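Local atomic coordinates of dITP/XTP pyrophosphatase (Coxiella burnetii, PDB entry 3TQU), a protein that probably hydrolyses non-canonical purine nucleoside triphosphates such as XTP, dITP and ITP to monophosphates and diphosphate, cleansing the nucleotide pool. Residues A96-A108 / A148-I162. Sequence-based numbering, arbitrary orientation.
Sequences ATDAERIQKVLEA and AREPRGKNGFGYDPI
Ile-102 overlaps Ile-162, Pro-151 and Pro-161 with its two branches. With chi1 at -73°, CG1 stands beside the backbone N and carries CD1 to Pro-161 CG at 3.8 Å and onto the carbonyl O of Gly-158, while CG2 turns to Ile-162 CG2 at 3.6 Å and also reaches the Pro-151 ring. One turn on, Val-105 splits its methyls: CG1 rests on Ile-162 CD1, while CG2 comes obliquely onto Tyr-159 CE1 at 3.5 Å. The Tyr-159 ring turns its edge to the carbonyl O of Arg-101, its hydroxyl lies against the Arg-101 methylenes, and that OH is hydrogen-bonded to Ser-88 O. One residue further along the helix, Leu-106 CD2 touches the carbonyl O atoms of Ala-148 and Arg-149. In the first turn, Asp-98 OD2 accepts from Gly-158 N (2.9 Å), which approaches from well above the carboxylate plane. The other carboxylate oxygen of Asp-98, OD1, accepts a nearly straight hydrogen bond from Arg-101 NH2 (2.8 Å, 178°), part of a salt bridge that steadies the carboxylate. Asp-98 thus ties the helix to the type II' turn Phe-157 to Asp-160, predicted to bind substrate. Helix 98-112 packs against the loop joining strands 137-147 and 163-165, with Val-105 and Tyr-159 reaching strand 68-77 and Phe-157 touching Lys-180 of helix 177-183.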
ATOM      1  N   ALA A  96     -22.020  13.637  14.379  1.00 30.85           N
ATOM      2  CA  ALA A  96     -21.521  15.006  14.316  1.00 25.25           C
ATOM      3  C   ALA A  96     -21.527  15.513  12.879  1.00 23.53           C
ATOM      4  O   ALA A  96     -21.581  14.726  11.936  1.00 24.19           O
ATOM      5  CB  ALA A  96     -20.122  15.091  14.902  1.00 24.10           C
ATOM      6  N   THR A  97     -21.467  16.831  12.721  1.00 19.88           N
ATOM      7  CA  THR A  97     -21.474  17.460  11.405  1.00 17.07           C
ATOM      8  C   THR A  97     -20.060  17.822  10.956  1.00 18.43           C
ATOM      9  O   THR A  97     -19.109  17.718  11.732  1.00 20.29           O
ATOM     10  CB  THR A  97     -22.297  18.752  11.426  1.00 19.15           C
ATOM     11  OG1 THR A  97     -21.716  19.664  12.366  1.00 17.29           O
ATOM     12  CG2 THR A  97     -23.741  18.461  11.830  1.00 20.07           C
ATOM     13  N   ASP A  98     -19.930  18.248   9.703  1.00 19.24           N
ATOM     14  CA  ASP A  98     -18.647  18.721   9.191  1.00 16.41           C
ATOM     15  C   ASP A  98     -18.197  19.942   9.979  1.00 17.99           C
ATOM     16  O   ASP A  98     -17.023  20.077  10.324  1.00 15.14           O
ATOM     17  CB  ASP A  98     -18.749  19.077   7.710  1.00 14.03           C
ATOM     18  CG  ASP A  98     -18.872  17.854   6.818  1.00 18.32           C
ATOM     19  OD1 ASP A  98     -18.675  16.719   7.313  1.00 15.41           O
ATOM     20  OD2 ASP A  98     -19.149  18.037   5.612  1.00 18.27           O
ATOM     21  N   ALA A  99     -19.143  20.830  10.265  1.00 17.92           N
ATOM     22  CA  ALA A  99     -18.861  22.038  11.030  1.00 19.54           C
ATOM     23  C   ALA A  99     -18.300  21.714  12.411  1.00 21.11           C
ATOM     24  O   ALA A  99     -17.366  22.363  12.876  1.00 22.53           O
ATOM     25  CB  ALA A  99     -20.117  22.883  11.159  1.00 17.65           C
ATOM     26  N   GLU A 100     -18.885  20.716  13.068  1.00 21.05           N
ATOM     27  CA  GLU A 100     -18.428  20.291  14.386  1.00 24.49           C
ATOM     28  C   GLU A 100     -17.000  19.760  14.335  1.00 21.50           C
ATOM     29  O   GLU A 100     -16.171  20.101  15.178  1.00 21.49           O
ATOM     30  CB  GLU A 100     -19.349  19.213  14.954  1.00 28.00           C
ATOM     31  CG  GLU A 100     -20.724  19.706  15.360  1.00 31.13           C
ATOM     32  CD  GLU A 100     -21.567  18.604  15.968  1.00 34.86           C
ATOM     33  OE1 GLU A 100     -21.380  18.306  17.166  1.00 40.36           O
ATOM     34  OE2 GLU A 100     -22.408  18.027  15.246  1.00 31.89           O
ATOM     35  N   ARG A 101     -16.726  18.914  13.346  1.00 18.33           N
ATOM     36  CA  ARG A 101     -15.396  18.340  13.176  1.00 17.86           C
ATOM     37  C   ARG A 101     -14.348  19.423  12.930  1.00 17.81           C
ATOM     38  O   ARG A 101     -13.236  19.353  13.458  1.00 18.18           O
ATOM     39  CB  ARG A 101     -15.390  17.317  12.034  1.00 19.98           C
ATOM     40  CG  ARG A 101     -16.031  15.984  12.401  1.00 22.45           C
ATOM     41  CD  ARG A 101     -16.026  15.010  11.229  1.00 21.79           C
ATOM     42  NE  ARG A 101     -17.110  15.283  10.291  1.00 22.80           N
ATOM     43  CZ  ARG A 101     -18.352  14.830  10.437  1.00 25.31           C
ATOM     44  NH1 ARG A 101     -18.666  14.080  11.486  1.00 24.70           N
ATOM     45  NH2 ARG A 101     -19.279  15.129   9.537  1.00 22.21           N
ATOM     46  N   ILE A 102     -14.707  20.418  12.125  1.00 15.42           N
ATOM     47  CA  ILE A 102     -13.823  21.545  11.853  1.00 16.49           C
ATOM     48  C   ILE A 102     -13.459  22.256  13.153  1.00 23.98           C
ATOM     49  O   ILE A 102     -12.302  22.621  13.372  1.00 25.29           O
ATOM     50  CB  ILE A 102     -14.476  22.549  10.884  1.00 17.86           C
ATOM     51  CG1 ILE A 102     -14.515  21.968   9.470  1.00 15.36           C
ATOM     52  CG2 ILE A 102     -13.720  23.865  10.891  1.00 17.17           C
ATOM     53  CD1 ILE A 102     -15.414  22.722   8.521  1.00 15.25           C
ATOM     54  N   GLN A 103     -14.451  22.441  14.017  1.00 25.06           N
ATOM     55  CA  GLN A 103     -14.228  23.124  15.285  1.00 27.75           C
ATOM     56  C   GLN A 103     -13.343  22.318  16.228  1.00 26.21           C
ATOM     57  O   GLN A 103     -12.519  22.883  16.946  1.00 27.32           O
ATOM     58  CB  GLN A 103     -15.557  23.472  15.958  1.00 32.84           C
ATOM     59  CG  GLN A 103     -16.251  24.663  15.324  1.00 36.82           C
ATOM     60  CD  GLN A 103     -15.381  25.905  15.332  1.00 38.81           C
ATOM     61  OE1 GLN A 103     -14.757  26.230  16.342  1.00 40.30           O
ATOM     62  NE2 GLN A 103     -15.322  26.600  14.200  1.00 36.59           N
ATOM     63  N   LYS A 104     -13.511  21.000  16.228  1.00 22.28           N
ATOM     64  CA  LYS A 104     -12.693  20.149  17.084  1.00 24.54           C
ATOM     65  C   LYS A 104     -11.231  20.175  16.644  1.00 24.52           C
ATOM     66  O   LYS A 104     -10.323  20.201  17.476  1.00 26.83           O
ATOM     67  CB  LYS A 104     -13.230  18.717  17.113  1.00 28.83           C
ATOM     68  CG  LYS A 104     -12.511  17.821  18.112  1.00 37.30           C
ATOM     69  CD  LYS A 104     -13.456  16.804  18.732  1.00 43.71           C
ATOM     70  CE  LYS A 104     -12.756  15.981  19.806  1.00 49.07           C
ATOM     71  NZ  LYS A 104     -11.626  15.177  19.259  1.00 48.42           N
ATOM     72  N   VAL A 105     -11.003  20.174  15.336  1.00 21.32           N
ATOM     73  CA  VAL A 105      -9.647  20.285  14.811  1.00 22.19           C
ATOM     74  C   VAL A 105      -9.018  21.618  15.200  1.00 24.24           C
ATOM     75  O   VAL A 105      -7.863  21.670  15.625  1.00 21.89           O
ATOM     76  CB  VAL A 105      -9.617  20.122  13.283  1.00 21.71           C
ATOM     77  CG1 VAL A 105      -8.329  20.698  12.707  1.00 21.43           C
ATOM     78  CG2 VAL A 105      -9.771  18.656  12.911  1.00 19.29           C
ATOM     79  N   LEU A 106      -9.787  22.695  15.062  1.00 24.84           N
ATOM     80  CA  LEU A 106      -9.298  24.025  15.410  1.00 27.25           C
ATOM     81  C   LEU A 106      -8.971  24.123  16.900  1.00 29.65           C
ATOM     82  O   LEU A 106      -7.958  24.709  17.282  1.00 29.18           O
ATOM     83  CB  LEU A 106     -10.310  25.102  15.008  1.00 27.44           C
ATOM     84  CG  LEU A 106     -10.505  25.325  13.506  1.00 26.15           C
ATOM     85  CD1 LEU A 106     -11.643  26.305  13.236  1.00 27.46           C
ATOM     86  CD2 LEU A 106      -9.215  25.806  12.856  1.00 23.51           C
ATOM     87  N   GLU A 107      -9.828  23.543  17.736  1.00 29.82           N
ATOM     88  CA  GLU A 107      -9.594  23.526  19.179  1.00 30.78           C
ATOM     89  C   GLU A 107      -8.358  22.703  19.530  1.00 29.96           C
ATOM     90  O   GLU A 107      -7.555  23.102  20.376  1.00 29.43           O
ATOM     91  CB  GLU A 107     -10.810  22.965  19.922  1.00 34.27           C
ATOM     92  CG  GLU A 107     -12.045  23.846  19.868  1.00 38.29           C
ATOM     93  CD  GLU A 107     -13.228  23.236  20.596  1.00 45.88           C
ATOM     94  OE1 GLU A 107     -13.098  22.099  21.099  1.00 48.05           O
ATOM     95  OE2 GLU A 107     -14.287  23.895  20.669  1.00 48.19           O
ATOM     96  N   ALA A 108      -8.218  21.552  18.879  1.00 27.91           N
ATOM     97  CA  ALA A 108      -7.091  20.656  19.118  1.00 27.10           C
ATOM     98  C   ALA A 108      -5.759  21.335  18.817  1.00 27.13           C
ATOM     99  O   ALA A 108      -4.811  21.227  19.593  1.00 28.05           O
ATOM    100  CB  ALA A 108      -7.240  19.383  18.294  1.00 24.86           C
ATOM    101  N   ALA A 148      -6.039  26.297   8.386  1.00 15.65           N
ATOM    102  CA  ALA A 148      -6.323  27.711   8.582  1.00 18.61           C
ATOM    103  C   ALA A 148      -6.807  27.982  10.003  1.00 20.06           C
ATOM    104  O   ALA A 148      -7.132  27.056  10.747  1.00 17.28           O
ATOM    105  CB  ALA A 148      -7.345  28.191   7.564  1.00 18.79           C
ATOM    106  N   ARG A 149      -6.848  29.259  10.371  1.00 22.40           N
ATOM    107  CA  ARG A 149      -7.271  29.668  11.704  1.00 27.42           C
ATOM    108  C   ARG A 149      -8.792  29.656  11.806  1.00 27.83           C
ATOM    109  O   ARG A 149      -9.350  29.441  12.881  1.00 31.93           O
ATOM    110  CB  ARG A 149      -6.737  31.066  12.025  1.00 33.30           C
ATOM    111  CG  ARG A 149      -5.225  31.207  11.904  1.00 38.49           C
ATOM    112  CD  ARG A 149      -4.509  30.700  13.144  1.00 42.66           C
ATOM    113  NE  ARG A 149      -3.057  30.797  13.011  1.00 44.42           N
ATOM    114  CZ  ARG A 149      -2.196  30.527  13.986  1.00 45.98           C
ATOM    115  NH1 ARG A 149      -2.639  30.147  15.177  1.00 46.88           N
ATOM    116  NH2 ARG A 149      -0.892  30.638  13.773  1.00 46.28           N
ATOM    117  N   GLU A 150      -9.456  29.899  10.683  1.00 26.61           N
ATOM    118  CA  GLU A 150     -10.915  29.879  10.633  1.00 30.44           C
ATOM    119  C   GLU A 150     -11.395  29.380   9.272  1.00 26.87           C
ATOM    120  O   GLU A 150     -10.683  29.506   8.277  1.00 26.24           O
ATOM    121  CB  GLU A 150     -11.489  31.269  10.929  1.00 36.66           C
ATOM    122  CG  GLU A 150     -11.064  32.348   9.946  1.00 43.33           C
ATOM    123  CD  GLU A 150     -11.690  33.699  10.251  1.00 50.14           C
ATOM    124  OE1 GLU A 150     -11.302  34.325  11.262  1.00 53.44           O
ATOM    125  OE2 GLU A 150     -12.574  34.133   9.482  1.00 50.79           O
ATOM    126  N   PRO A 151     -12.603  28.802   9.227  1.00 24.03           N
ATOM    127  CA  PRO A 151     -13.149  28.247   7.983  1.00 23.61           C
ATOM    128  C   PRO A 151     -13.379  29.318   6.917  1.00 24.81           C
ATOM    129  O   PRO A 151     -13.876  30.400   7.230  1.00 25.23           O
ATOM    130  CB  PRO A 151     -14.494  27.658   8.423  1.00 24.42           C
ATOM    131  CG  PRO A 151     -14.374  27.469   9.899  1.00 26.23           C
ATOM    132  CD  PRO A 151     -13.512  28.598  10.367  1.00 25.45           C
ATOM    133  N   ARG A 152     -13.015  29.010   5.675  1.00 24.02           N
ATOM    134  CA  ARG A 152     -13.243  29.903   4.540  1.00 22.74           C
ATOM    135  C   ARG A 152     -13.593  29.097   3.295  1.00 16.51           C
ATOM    136  O   ARG A 152     -13.000  28.053   3.045  1.00 13.25           O
ATOM    137  CB  ARG A 152     -11.998  30.750   4.259  1.00 25.71           C
ATOM    138  CG  ARG A 152     -11.898  32.025   5.075  1.00 32.63           C
ATOM    139  CD  ARG A 152     -10.747  32.903   4.600  1.00 35.96           C
ATOM    140  NE  ARG A 152      -9.440  32.376   4.986  1.00 38.25           N
ATOM    141  CZ  ARG A 152      -8.583  31.794   4.152  1.00 34.60           C
ATOM    142  NH1 ARG A 152      -8.882  31.661   2.866  1.00 32.12           N
ATOM    143  NH2 ARG A 152      -7.419  31.348   4.605  1.00 31.24           N
ATOM    144  N   GLY A 153     -14.548  29.582   2.508  1.00 17.75           N
ATOM    145  CA  GLY A 153     -14.885  28.923   1.257  1.00 18.70           C
ATOM    146  C   GLY A 153     -16.263  28.290   1.241  1.00 22.16           C
ATOM    147  O   GLY A 153     -16.731  27.779   2.259  1.00 19.69           O
ATOM    148  N   LYS A 154     -16.899  28.308   0.072  1.00 21.51           N
ATOM    149  CA  LYS A 154     -18.284  27.867  -0.072  1.00 20.48           C
ATOM    150  C   LYS A 154     -18.403  26.477  -0.691  1.00 18.07           C
ATOM    151  O   LYS A 154     -19.474  25.873  -0.665  1.00 20.58           O
ATOM    152  CB  LYS A 154     -19.056  28.871  -0.931  1.00 21.41           C
ATOM    153  CG  LYS A 154     -18.601  28.895  -2.382  1.00 21.83           C
ATOM    154  CD  LYS A 154     -19.160  30.091  -3.137  1.00 25.30           C
ATOM    155  CE  LYS A 154     -18.691  30.075  -4.587  1.00 25.97           C
ATOM    156  NZ  LYS A 154     -18.999  31.344  -5.298  1.00 24.86           N
ATOM    157  N   ASN A 155     -17.309  25.972  -1.252  1.00 14.44           N
ATOM    158  CA  ASN A 155     -17.346  24.692  -1.958  1.00 17.31           C
ATOM    159  C   ASN A 155     -16.852  23.497  -1.142  1.00 16.87           C
ATOM    160  O   ASN A 155     -16.379  23.643  -0.017  1.00 19.77           O
ATOM    161  CB  ASN A 155     -16.560  24.786  -3.268  1.00 20.28           C
ATOM    162  CG  ASN A 155     -17.119  25.836  -4.207  1.00 22.15           C
ATOM    163  OD1 ASN A 155     -18.334  26.005  -4.316  1.00 23.33           O
ATOM    164  ND2 ASN A 155     -16.232  26.554  -4.885  1.00 21.93           N
ATOM    165  N   GLY A 156     -16.973  22.310  -1.725  1.00 15.77           N
ATOM    166  CA  GLY A 156     -16.437  21.107  -1.118  1.00 19.10           C
ATOM    167  C   GLY A 156     -17.235  20.619   0.073  1.00 19.25           C
ATOM    168  O   GLY A 156     -18.429  20.888   0.188  1.00 19.65           O
ATOM    169  N   PHE A 157     -16.561  19.895   0.963  1.00 15.96           N
ATOM    170  CA  PHE A 157     -17.201  19.293   2.126  1.00 14.27           C
ATOM    171  C   PHE A 157     -16.153  18.993   3.183  1.00 14.55           C
ATOM    172  O   PHE A 157     -14.958  19.174   2.951  1.00 13.07           O
ATOM    173  CB  PHE A 157     -17.903  17.992   1.731  1.00 12.41           C
ATOM    174  CG  PHE A 157     -16.966  16.927   1.235  1.00 15.44           C
ATOM    175  CD1 PHE A 157     -16.409  16.007   2.111  1.00 17.16           C
ATOM    176  CD2 PHE A 157     -16.629  16.853  -0.108  1.00 16.17           C
ATOM    177  CE1 PHE A 157     -15.539  15.031   1.656  1.00 18.26           C
ATOM    178  CE2 PHE A 157     -15.760  15.882  -0.568  1.00 18.46           C
ATOM    179  CZ  PHE A 157     -15.216  14.968   0.314  1.00 17.94           C
ATOM    180  N   GLY A 158     -16.600  18.526   4.343  1.00 14.66           N
ATOM    181  CA  GLY A 158     -15.686  18.121   5.393  1.00 11.96           C
ATOM    182  C   GLY A 158     -14.733  19.224   5.809  1.00 14.35           C
ATOM    183  O   GLY A 158     -15.151  20.357   6.062  1.00 14.72           O
ATOM    184  N   TYR A 159     -13.447  18.890   5.872  1.00 11.85           N
ATOM    185  CA  TYR A 159     -12.430  19.809   6.373  1.00 14.49           C
ATOM    186  C   TYR A 159     -11.957  20.817   5.326  1.00 12.45           C
ATOM    187  O   TYR A 159     -11.067  21.619   5.596  1.00 12.68           O
ATOM    188  CB  TYR A 159     -11.229  19.030   6.914  1.00 13.26           C
ATOM    189  CG  TYR A 159     -11.547  18.130   8.089  1.00 14.25           C
ATOM    190  CD1 TYR A 159     -11.799  18.661   9.348  1.00 15.33           C
ATOM    191  CD2 TYR A 159     -11.581  16.750   7.943  1.00 14.73           C
ATOM    192  CE1 TYR A 159     -12.090  17.840  10.428  1.00 13.95           C
ATOM    193  CE2 TYR A 159     -11.867  15.921   9.018  1.00 13.47           C
ATOM    194  CZ  TYR A 159     -12.119  16.472  10.256  1.00 15.05           C
ATOM    195  OH  TYR A 159     -12.404  15.649  11.324  1.00 17.67           O
ATOM    196  N   ASP A 160     -12.555  20.776   4.140  1.00 12.79           N
ATOM    197  CA  ASP A 160     -12.154  21.671   3.053  1.00 14.69           C
ATOM    198  C   ASP A 160     -12.009  23.146   3.453  1.00 15.45           C
ATOM    199  O   ASP A 160     -11.055  23.805   3.036  1.00 14.48           O
ATOM    200  CB  ASP A 160     -13.093  21.531   1.850  1.00 14.43           C
ATOM    201  CG  ASP A 160     -12.836  20.267   1.055  1.00 16.70           C
ATOM    202  OD1 ASP A 160     -11.800  19.612   1.301  1.00 14.24           O
ATOM    203  OD2 ASP A 160     -13.660  19.937   0.174  1.00 16.84           O
ATOM    204  N   PRO A 161     -12.951  23.672   4.258  1.00 15.77           N
ATOM    205  CA  PRO A 161     -12.890  25.090   4.639  1.00 16.83           C
ATOM    206  C   PRO A 161     -11.652  25.489   5.453  1.00 18.46           C
ATOM    207  O   PRO A 161     -11.313  26.671   5.463  1.00 19.19           O
ATOM    208  CB  PRO A 161     -14.160  25.284   5.478  1.00 17.37           C
ATOM    209  CG  PRO A 161     -15.093  24.226   4.995  1.00 15.82           C
ATOM    210  CD  PRO A 161     -14.211  23.045   4.694  1.00 17.11           C
ATOM    211  N   ILE A 162     -10.995  24.544   6.121  1.00 15.45           N
ATOM    212  CA  ILE A 162      -9.797  24.883   6.895  1.00 16.31           C
ATOM    213  C   ILE A 162      -8.504  24.319   6.306  1.00 14.76           C
ATOM    214  O   ILE A 162      -7.447  24.409   6.927  1.00 15.47           O
ATOM    215  CB  ILE A 162      -9.901  24.457   8.381  1.00 19.27           C
ATOM    216  CG1 ILE A 162     -10.153  22.951   8.499  1.00 19.15           C
ATOM    217  CG2 ILE A 162     -10.974  25.267   9.099  1.00 21.29           C
ATOM    218  CD1 ILE A 162     -10.125  22.440   9.933  1.00 21.06           C
TER